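Local coordinates for protein R.Ecl18kI (Enterobacter cloacae, PDB 2GB7) that recognises the double-stranded DNA sequence 5'-CCNGG-3' as a type II restriction endonuclease and cleaves it before the first C, at residues Ile201-Phe213 against Asn225-Tyr239. The protein carries 1 engineered substitution. Residues are numbered along the deposited sequence; the frame is centred on the assembly and turned at random.
Sequences IREMYLATLDDSF and NVVVVTTVENKNFKY
Asn225 O accepts from Met204 N (3.0 Å) and opens a parallel ladder between strands 204-207 and 226-230, which helix 215-223 links into a beta-alpha-beta unit of the PDDEXK-type nuclease domain. Four further backbone bonds follow, ending with Thr208 N to Val229 O; the N-to-C directions of the two strands differ by 33°. Val226 sets CG1 against Leu206 CB, on the face of the sheet where helix 191-199 touches both Val226 and Met204. Val228 shares that face: with CG1 anti to its backbone N (chi1 -178°), this methyl meets both Thr208 CG2 and Phe213 CZ. On the opposite face Val229 CG2 reaches the edge of the Tyr205 ring, 3.7 Å from CD1 and in its plane. Where the ladder would next use Thr231 N, Thr230 OG1 donates to Thr208 O from above the carbonyl plane. Thr231 is the N-cap of helix 232-238, its OG1 accepting from Asn234 N. Asn234 ND2 bonds to two oxygens, Asp210 O at 2.6 Å, tilted from the amide plane, and Thr230 OG1 within it, tying the helix to the main chain at Asp210. Lys238 adds a weak bond from NZ to Asp211 O. Tyr239 and Phe213 form an offset stack, their centroids 4.3 Å apart and planes at 7°; the tyrosine OH lies over the centre of the phenylalanine ring and donates to a lone pair of Phe213 O at 2.7 Å.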
ATOM      1  N   ILE F 201     -20.953  10.093  -0.687  1.00  8.26           N
ATOM      2  CA  ILE F 201     -20.551  10.840   0.496  1.00  8.19           C
ATOM      3  C   ILE F 201     -20.467  12.330   0.159  1.00  8.87           C
ATOM      4  O   ILE F 201     -19.966  12.721  -0.891  1.00  9.49           O
ATOM      5  CB  ILE F 201     -19.236  10.261   1.048  1.00  7.88           C
ATOM      6  CG1 ILE F 201     -19.584   8.984   1.786  1.00  8.21           C
ATOM      7  CG2 ILE F 201     -18.556  11.260   1.970  1.00  8.33           C
ATOM      8  CD1 ILE F 201     -18.370   8.103   2.019  1.00  9.73           C
ATOM      9  N   ARG F 202     -21.051  13.171   1.023  1.00  8.01           N
ATOM     10  CA  ARG F 202     -21.052  14.605   0.788  1.00  8.20           C
ATOM     11  C   ARG F 202     -19.632  15.186   0.937  1.00  8.97           C
ATOM     12  O   ARG F 202     -19.152  15.921   0.094  1.00  8.49           O
ATOM     13  CB  ARG F 202     -21.973  15.288   1.799  1.00  8.19           C
ATOM     14  CG  ARG F 202     -22.084  16.794   1.576  1.00  8.51           C
ATOM     15  CD  ARG F 202     -22.938  17.472   2.665  1.00 10.56           C
ATOM     16  NE  ARG F 202     -22.335  17.266   3.990  1.00 13.56           N
ATOM     17  CZ  ARG F 202     -22.749  16.376   4.896  0.50 13.60           C
ATOM     18  NH1 ARG F 202     -23.809  15.605   4.665  0.50 13.03           N
ATOM     19  NH2 ARG F 202     -22.093  16.265   6.048  0.50 14.90           N
ATOM     20  N   GLU F 203     -18.965  14.791   2.011  1.00  9.55           N
ATOM     21  CA  GLU F 203     -17.615  15.237   2.287  1.00 10.24           C
ATOM     22  C   GLU F 203     -17.012  14.251   3.261  1.00 11.36           C
ATOM     23  O   GLU F 203     -17.715  13.639   4.070  1.00 10.90           O
ATOM     24  CB  GLU F 203     -17.610  16.630   2.899  1.00 11.69           C
ATOM     25  CG  GLU F 203     -18.406  16.729   4.181  1.00 16.40           C
ATOM     26  CD  GLU F 203     -18.708  18.168   4.560  1.00 22.56           C
ATOM     27  OE1 GLU F 203     -17.717  18.941   4.733  1.00 20.92           O
ATOM     28  OE2 GLU F 203     -19.924  18.513   4.704  1.00 25.30           O
ATOM     29  N   MET F 204     -15.707  14.068   3.181  1.00  9.69           N
ATOM     30  CA  MET F 204     -15.016  13.190   4.127  1.00 10.59           C
ATOM     31  C   MET F 204     -13.780  13.901   4.639  1.00  9.50           C
ATOM     32  O   MET F 204     -13.039  14.555   3.885  1.00 11.09           O
ATOM     33  CB  MET F 204     -14.630  11.831   3.498  1.00 12.75           C
ATOM     34  CG  MET F 204     -14.455  10.647   4.519  1.00 14.54           C
ATOM     35  SD  MET F 204     -13.863   9.148   3.777  1.00 29.64           S
ATOM     36  CE  MET F 204     -14.831   9.070   2.276  1.00 28.62           C
ATOM     37  N   TYR F 205     -13.543  13.726   5.918  1.00  7.81           N
ATOM     38  CA  TYR F 205     -12.314  14.268   6.510  1.00  6.57           C
ATOM     39  C   TYR F 205     -11.314  13.138   6.485  1.00  6.91           C
ATOM     40  O   TYR F 205     -11.635  12.025   6.901  1.00  9.72           O
ATOM     41  CB  TYR F 205     -12.575  14.676   7.949  1.00  7.23           C
ATOM     42  CG  TYR F 205     -13.492  15.895   7.998  1.00  7.43           C
ATOM     43  CD1 TYR F 205     -12.964  17.154   8.211  1.00 10.00           C
ATOM     44  CD2 TYR F 205     -14.858  15.754   7.760  1.00 10.89           C
ATOM     45  CE1 TYR F 205     -13.785  18.281   8.236  1.00  9.32           C
ATOM     46  CE2 TYR F 205     -15.674  16.851   7.729  1.00 11.31           C
ATOM     47  CZ  TYR F 205     -15.131  18.115   7.987  1.00 15.12           C
ATOM     48  OH  TYR F 205     -15.954  19.221   8.015  1.00 16.39           O
ATOM     49  N   LEU F 206     -10.102  13.445   6.025  1.00  5.82           N
ATOM     50  CA  LEU F 206      -9.012  12.461   5.893  1.00  7.51           C
ATOM     51  C   LEU F 206      -7.903  12.866   6.827  1.00  7.01           C
ATOM     52  O   LEU F 206      -7.126  13.792   6.537  1.00  7.74           O
ATOM     53  CB  LEU F 206      -8.511  12.411   4.455  1.00  7.32           C
ATOM     54  CG  LEU F 206      -7.265  11.540   4.223  1.00  7.07           C
ATOM     55  CD1 LEU F 206      -7.601  10.133   4.674  1.00  9.28           C
ATOM     56  CD2 LEU F 206      -6.793  11.566   2.735  1.00  9.38           C
ATOM     57  N   ALA F 207      -7.873  12.206   7.973  1.00  6.77           N
ATOM     58  CA  ALA F 207      -6.868  12.516   8.996  1.00  7.18           C
ATOM     59  C   ALA F 207      -5.538  11.904   8.606  1.00  7.97           C
ATOM     60  O   ALA F 207      -5.498  10.722   8.271  1.00  7.49           O
ATOM     61  CB  ALA F 207      -7.294  11.927  10.308  1.00  8.71           C
ATOM     62  N   THR F 208      -4.439  12.655   8.745  1.00  7.72           N
ATOM     63  CA  THR F 208      -3.112  12.081   8.394  1.00  8.55           C
ATOM     64  C   THR F 208      -2.006  12.702   9.197  1.00  7.88           C
ATOM     65  O   THR F 208      -2.181  13.776   9.747  1.00  7.51           O
ATOM     66  CB  THR F 208      -2.793  12.256   6.860  1.00  8.79           C
ATOM     67  OG1 THR F 208      -1.630  11.490   6.502  1.00  8.69           O
ATOM     68  CG2 THR F 208      -2.535  13.714   6.512  1.00  9.48           C
ATOM     69  N   LEU F 209      -0.874  11.996   9.296  1.00  8.45           N
ATOM     70  CA  LEU F 209       0.328  12.550   9.890  1.00 10.39           C
ATOM     71  C   LEU F 209       1.372  12.920   8.839  1.00 10.62           C
ATOM     72  O   LEU F 209       2.448  13.421   9.174  1.00 11.71           O
ATOM     73  CB  LEU F 209       0.914  11.539  10.888  1.00  9.61           C
ATOM     74  CG  LEU F 209      -0.022  11.314  12.072  1.00 12.00           C
ATOM     75  CD1 LEU F 209       0.506  10.309  13.050  1.00 12.70           C
ATOM     76  CD2 LEU F 209      -0.365  12.633  12.800  1.00 12.20           C
ATOM     77  N   ASP F 210       1.049  12.658   7.571  1.00 11.39           N
ATOM     78  CA  ASP F 210       1.940  12.844   6.438  1.00 12.76           C
ATOM     79  C   ASP F 210       2.325  14.306   6.290  1.00 12.92           C
ATOM     80  O   ASP F 210       1.464  15.167   6.338  1.00 13.37           O
ATOM     81  CB  ASP F 210       1.215  12.399   5.159  1.00 11.21           C
ATOM     82  CG  ASP F 210       2.167  12.093   4.014  1.00 14.90           C
ATOM     83  OD1 ASP F 210       3.103  12.866   3.750  1.00 23.43           O
ATOM     84  OD2 ASP F 210       1.993  11.055   3.389  1.00 12.61           O
ATOM     85  N   ASP F 211       3.616  14.565   6.107  1.00 13.69           N
ATOM     86  CA  ASP F 211       4.135  15.923   5.919  1.00 15.45           C
ATOM     87  C   ASP F 211       4.510  16.251   4.481  1.00 15.83           C
ATOM     88  O   ASP F 211       5.174  17.272   4.214  1.00 16.31           O
ATOM     89  CB  ASP F 211       5.374  16.145   6.826  1.00 16.00           C
ATOM     90  CG  ASP F 211       6.521  15.145   6.560  1.00 19.51           C
ATOM     91  OD1 ASP F 211       6.508  14.404   5.563  1.00 24.60           O
ATOM     92  OD2 ASP F 211       7.476  15.099   7.371  1.00 25.69           O
ATOM     93  N   SER F 212       4.137  15.380   3.547  1.00 15.03           N
ATOM     94  CA  SER F 212       4.826  15.412   2.269  1.00 15.03           C
ATOM     95  C   SER F 212       3.930  15.458   1.070  1.00 13.92           C
ATOM     96  O   SER F 212       4.420  15.496  -0.058  1.00 14.79           O
ATOM     97  CB  SER F 212       5.808  14.224   2.133  1.00 14.85           C
ATOM     98  OG  SER F 212       5.067  13.020   1.975  1.00 17.09           O
ATOM     99  N   PHE F 213       2.621  15.491   1.294  1.00 12.91           N
ATOM    100  CA  PHE F 213       1.695  15.483   0.157  1.00 12.52           C
ATOM    101  C   PHE F 213       1.689  16.831  -0.572  1.00 12.27           C
ATOM    102  O   PHE F 213       1.946  17.886   0.022  1.00 11.73           O
ATOM    103  CB  PHE F 213       0.286  15.059   0.600  1.00 12.56           C
ATOM    104  CG  PHE F 213      -0.279  15.896   1.713  1.00 11.85           C
ATOM    105  CD1 PHE F 213      -1.040  17.035   1.424  1.00 11.76           C
ATOM    106  CD2 PHE F 213      -0.072  15.547   3.042  1.00 11.54           C
ATOM    107  CE1 PHE F 213      -1.576  17.801   2.424  1.00 11.20           C
ATOM    108  CE2 PHE F 213      -0.610  16.336   4.082  1.00 10.37           C
ATOM    109  CZ  PHE F 213      -1.353  17.457   3.771  1.00 13.20           C
ATOM    110  N   ASN F 225     -14.224  16.638  -2.624  1.00  8.32           N
ATOM    111  CA  ASN F 225     -14.796  16.939  -1.317  1.00  8.60           C
ATOM    112  C   ASN F 225     -14.196  16.081  -0.198  1.00  8.61           C
ATOM    113  O   ASN F 225     -14.875  15.687   0.751  1.00  8.99           O
ATOM    114  CB  ASN F 225     -16.314  16.840  -1.373  1.00  8.45           C
ATOM    115  CG  ASN F 225     -16.882  17.852  -2.312  1.00  9.52           C
ATOM    116  OD1 ASN F 225     -16.779  19.057  -2.080  1.00 13.72           O
ATOM    117  ND2 ASN F 225     -17.503  17.381  -3.360  1.00  9.46           N
ATOM    118  N   VAL F 226     -12.901  15.862  -0.300  1.00  8.12           N
ATOM    119  CA  VAL F 226     -12.134  15.229   0.763  1.00  7.92           C
ATOM    120  C   VAL F 226     -11.203  16.295   1.313  1.00  7.92           C
ATOM    121  O   VAL F 226     -10.493  16.945   0.542  1.00  7.68           O
ATOM    122  CB  VAL F 226     -11.299  14.056   0.219  1.00  8.02           C
ATOM    123  CG1 VAL F 226     -10.427  13.483   1.317  1.00  8.51           C
ATOM    124  CG2 VAL F 226     -12.209  12.949  -0.311  1.00  9.05           C
ATOM    125  N   VAL F 227     -11.246  16.500   2.623  1.00  8.73           N
ATOM    126  CA  VAL F 227     -10.406  17.531   3.239  1.00  9.39           C
ATOM    127  C   VAL F 227      -9.380  16.868   4.109  1.00  9.97           C
ATOM    128  O   VAL F 227      -9.739  16.063   4.961  1.00 11.02           O
ATOM    129  CB  VAL F 227     -11.235  18.486   4.118  1.00  9.80           C
ATOM    130  CG1 VAL F 227     -10.347  19.587   4.616  1.00 13.14           C
ATOM    131  CG2 VAL F 227     -12.352  19.080   3.298  1.00 15.23           C
ATOM    132  N   VAL F 228      -8.103  17.195   3.878  1.00  8.43           N
ATOM    133  CA  VAL F 228      -7.010  16.646   4.682  1.00  8.74           C
ATOM    134  C   VAL F 228      -6.942  17.418   5.992  1.00  7.85           C
ATOM    135  O   VAL F 228      -7.080  18.670   6.024  1.00  9.36           O
ATOM    136  CB  VAL F 228      -5.668  16.744   3.968  1.00  9.07           C
ATOM    137  CG1 VAL F 228      -4.541  16.109   4.812  1.00 13.31           C
ATOM    138  CG2 VAL F 228      -5.782  16.059   2.585  1.00 11.94           C
ATOM    139  N   VAL F 229      -6.786  16.640   7.053  1.00  6.65           N
ATOM    140  CA  VAL F 229      -6.754  17.120   8.441  1.00  6.49           C
ATOM    141  C   VAL F 229      -5.431  16.619   8.999  1.00  6.83           C
ATOM    142  O   VAL F 229      -5.133  15.428   8.927  1.00  7.16           O
ATOM    143  CB  VAL F 229      -7.915  16.551   9.257  1.00  6.20           C
ATOM    144  CG1 VAL F 229      -7.827  16.975  10.707  1.00  7.20           C
ATOM    145  CG2 VAL F 229      -9.265  17.017   8.684  1.00  7.81           C
ATOM    146  N   THR F 230      -4.613  17.506   9.547  1.00  7.08           N
ATOM    147  CA  THR F 230      -3.345  17.034  10.145  1.00  6.25           C
ATOM    148  C   THR F 230      -3.057  17.850  11.396  1.00  7.40           C
ATOM    149  O   THR F 230      -3.894  18.618  11.840  1.00  6.70           O
ATOM    150  CB  THR F 230      -2.172  17.088   9.119  1.00  7.87           C
ATOM    151  OG1 THR F 230      -1.058  16.319   9.577  1.00  9.14           O
ATOM    152  CG2 THR F 230      -1.733  18.533   8.794  1.00  9.25           C
ATOM    153  N   THR F 231      -1.906  17.627  11.997  1.00  7.31           N
ATOM    154  CA  THR F 231      -1.590  18.333  13.216  1.00  8.04           C
ATOM    155  C   THR F 231      -1.335  19.796  12.945  1.00  9.44           C
ATOM    156  O   THR F 231      -1.123  20.222  11.802  1.00  8.97           O
ATOM    157  CB  THR F 231      -0.342  17.757  13.898  1.00  8.49           C
ATOM    158  OG1 THR F 231       0.768  17.826  12.987  1.00  8.42           O
ATOM    159  CG2 THR F 231      -0.591  16.325  14.328  1.00  9.45           C
ATOM    160  N   VAL F 232      -1.368  20.584  14.035  1.00 10.78           N
ATOM    161  CA  VAL F 232      -1.062  21.998  13.910  1.00 12.74           C
ATOM    162  C   VAL F 232       0.365  22.124  13.393  1.00 12.80           C
ATOM    163  O   VAL F 232       0.626  22.892  12.466  1.00 13.84           O
ATOM    164  CB  VAL F 232      -1.203  22.778  15.259  1.00 14.01           C
ATOM    165  CG1 VAL F 232      -0.691  24.228  15.104  1.00 15.45           C
ATOM    166  CG2 VAL F 232      -2.641  22.787  15.728  1.00 13.70           C
ATOM    167  N   GLU F 233       1.264  21.373  13.982  1.00 11.83           N
ATOM    168  CA  GLU F 233       2.662  21.479  13.611  1.00 12.76           C
ATOM    169  C   GLU F 233       2.863  21.253  12.124  1.00 12.08           C
ATOM    170  O   GLU F 233       3.530  22.025  11.462  1.00 11.33           O
ATOM    171  CB  GLU F 233       3.509  20.500  14.412  1.00 12.98           C
ATOM    172  CG  GLU F 233       5.004  20.698  14.195  1.00 16.76           C
ATOM    173  N   ASN F 234       2.256  20.199  11.601  1.00 11.33           N
ATOM    174  CA  ASN F 234       2.395  19.899  10.198  1.00 11.32           C
ATOM    175  C   ASN F 234       1.773  20.963   9.317  1.00 11.27           C
ATOM    176  O   ASN F 234       2.355  21.340   8.303  1.00 10.68           O
ATOM    177  CB  ASN F 234       1.757  18.552   9.904  1.00 12.30           C
ATOM    178  CG  ASN F 234       2.215  17.965   8.590  0.50 13.21           C
ATOM    179  OD1 ASN F 234       3.331  18.230   8.116  0.50 16.00           O
ATOM    180  ND2 ASN F 234       1.346  17.154   7.975  0.50 13.06           N
ATOM    181  N   LYS F 235       0.592  21.452   9.693  1.00 11.45           N
ATOM    182  CA  LYS F 235      -0.024  22.510   8.908  1.00 12.57           C
ATOM    183  C   LYS F 235       0.880  23.729   8.843  1.00 13.50           C
ATOM    184  O   LYS F 235       1.127  24.260   7.776  1.00 13.33           O
ATOM    185  CB  LYS F 235      -1.414  22.930   9.401  1.00 13.22           C
ATOM    186  CG  LYS F 235      -2.110  23.701   8.248  1.00 15.41           C
ATOM    187  CD  LYS F 235      -3.252  24.580   8.579  1.00 17.51           C
ATOM    188  CE  LYS F 235      -3.468  25.496   7.389  1.00 15.88           C
ATOM    189  NZ  LYS F 235      -4.871  25.757   7.084  1.00 20.91           N
ATOM    190  N   ASN F 236       1.374  24.164   9.990  1.00 13.51           N
ATOM    191  CA  ASN F 236       2.095  25.416  10.022  1.00 15.69           C
ATOM    192  C   ASN F 236       3.464  25.351   9.388  1.00 15.88           C
ATOM    193  O   ASN F 236       3.959  26.342   8.862  1.00 16.96           O
ATOM    194  CB  ASN F 236       2.072  25.996  11.439  1.00 15.97           C
ATOM    195  CG  ASN F 236       0.660  26.463  11.826  1.00 19.24           C
ATOM    196  OD1 ASN F 236      -0.190  26.715  10.954  1.00 24.03           O
ATOM    197  ND2 ASN F 236       0.394  26.545  13.116  1.00 21.10           N
ATOM    198  N   PHE F 237       4.050  24.168   9.389  1.00 16.15           N
ATOM    199  CA  PHE F 237       5.366  23.987   8.811  1.00 17.37           C
ATOM    200  C   PHE F 237       5.294  23.875   7.296  1.00 17.16           C
ATOM    201  O   PHE F 237       6.117  24.452   6.582  1.00 16.55           O
ATOM    202  CB  PHE F 237       6.022  22.731   9.366  1.00 17.69           C
ATOM    203  CG  PHE F 237       7.400  22.496   8.830  1.00 21.57           C
ATOM    204  CD1 PHE F 237       8.432  23.372   9.144  1.00 23.26           C
ATOM    205  CD2 PHE F 237       7.665  21.407   8.012  1.00 24.47           C
ATOM    206  CE1 PHE F 237       9.718  23.169   8.654  1.00 25.84           C
ATOM    207  CE2 PHE F 237       8.952  21.190   7.514  1.00 26.14           C
ATOM    208  CZ  PHE F 237       9.978  22.077   7.836  1.00 25.00           C
ATOM    209  N   LYS F 238       4.300  23.142   6.803  1.00 17.19           N
ATOM    210  CA  LYS F 238       4.271  22.773   5.393  1.00 17.66           C
ATOM    211  C   LYS F 238       3.091  23.317   4.576  1.00 17.27           C
ATOM    212  O   LYS F 238       3.193  23.406   3.347  1.00 17.21           O
ATOM    213  CB  LYS F 238       4.344  21.252   5.269  1.00 18.39           C
ATOM    214  CG  LYS F 238       5.744  20.679   5.508  1.00 22.77           C
ATOM    215  CD  LYS F 238       6.621  20.831   4.275  1.00 27.12           C
ATOM    216  CE  LYS F 238       8.011  20.255   4.514  1.00 31.44           C
ATOM    217  NZ  LYS F 238       7.953  18.921   5.204  1.00 34.03           N
ATOM    218  N   TYR F 239       2.000  23.673   5.256  1.00 15.99           N
ATOM    219  CA  TYR F 239       0.740  24.072   4.596  1.00 15.40           C
ATOM    220  C   TYR F 239       0.157  25.338   5.217  1.00 15.41           C
ATOM    221  O   TYR F 239      -1.055  25.522   5.283  1.00 14.43           O
ATOM    222  CB  TYR F 239      -0.264  22.917   4.681  1.00 14.78           C
ATOM    223  CG  TYR F 239       0.339  21.641   4.151  1.00 14.27           C
ATOM    224  CD1 TYR F 239       0.815  20.665   5.019  1.00 12.31           C
ATOM    225  CD2 TYR F 239       0.470  21.438   2.777  1.00 13.51           C
ATOM    226  CE1 TYR F 239       1.403  19.490   4.529  1.00 13.07           C
ATOM    227  CE2 TYR F 239       1.061  20.281   2.275  1.00 14.91           C
ATOM    228  CZ  TYR F 239       1.525  19.316   3.168  1.00 12.96           C
ATOM    229  OH  TYR F 239       2.104  18.162   2.722  1.00 13.79           O
TER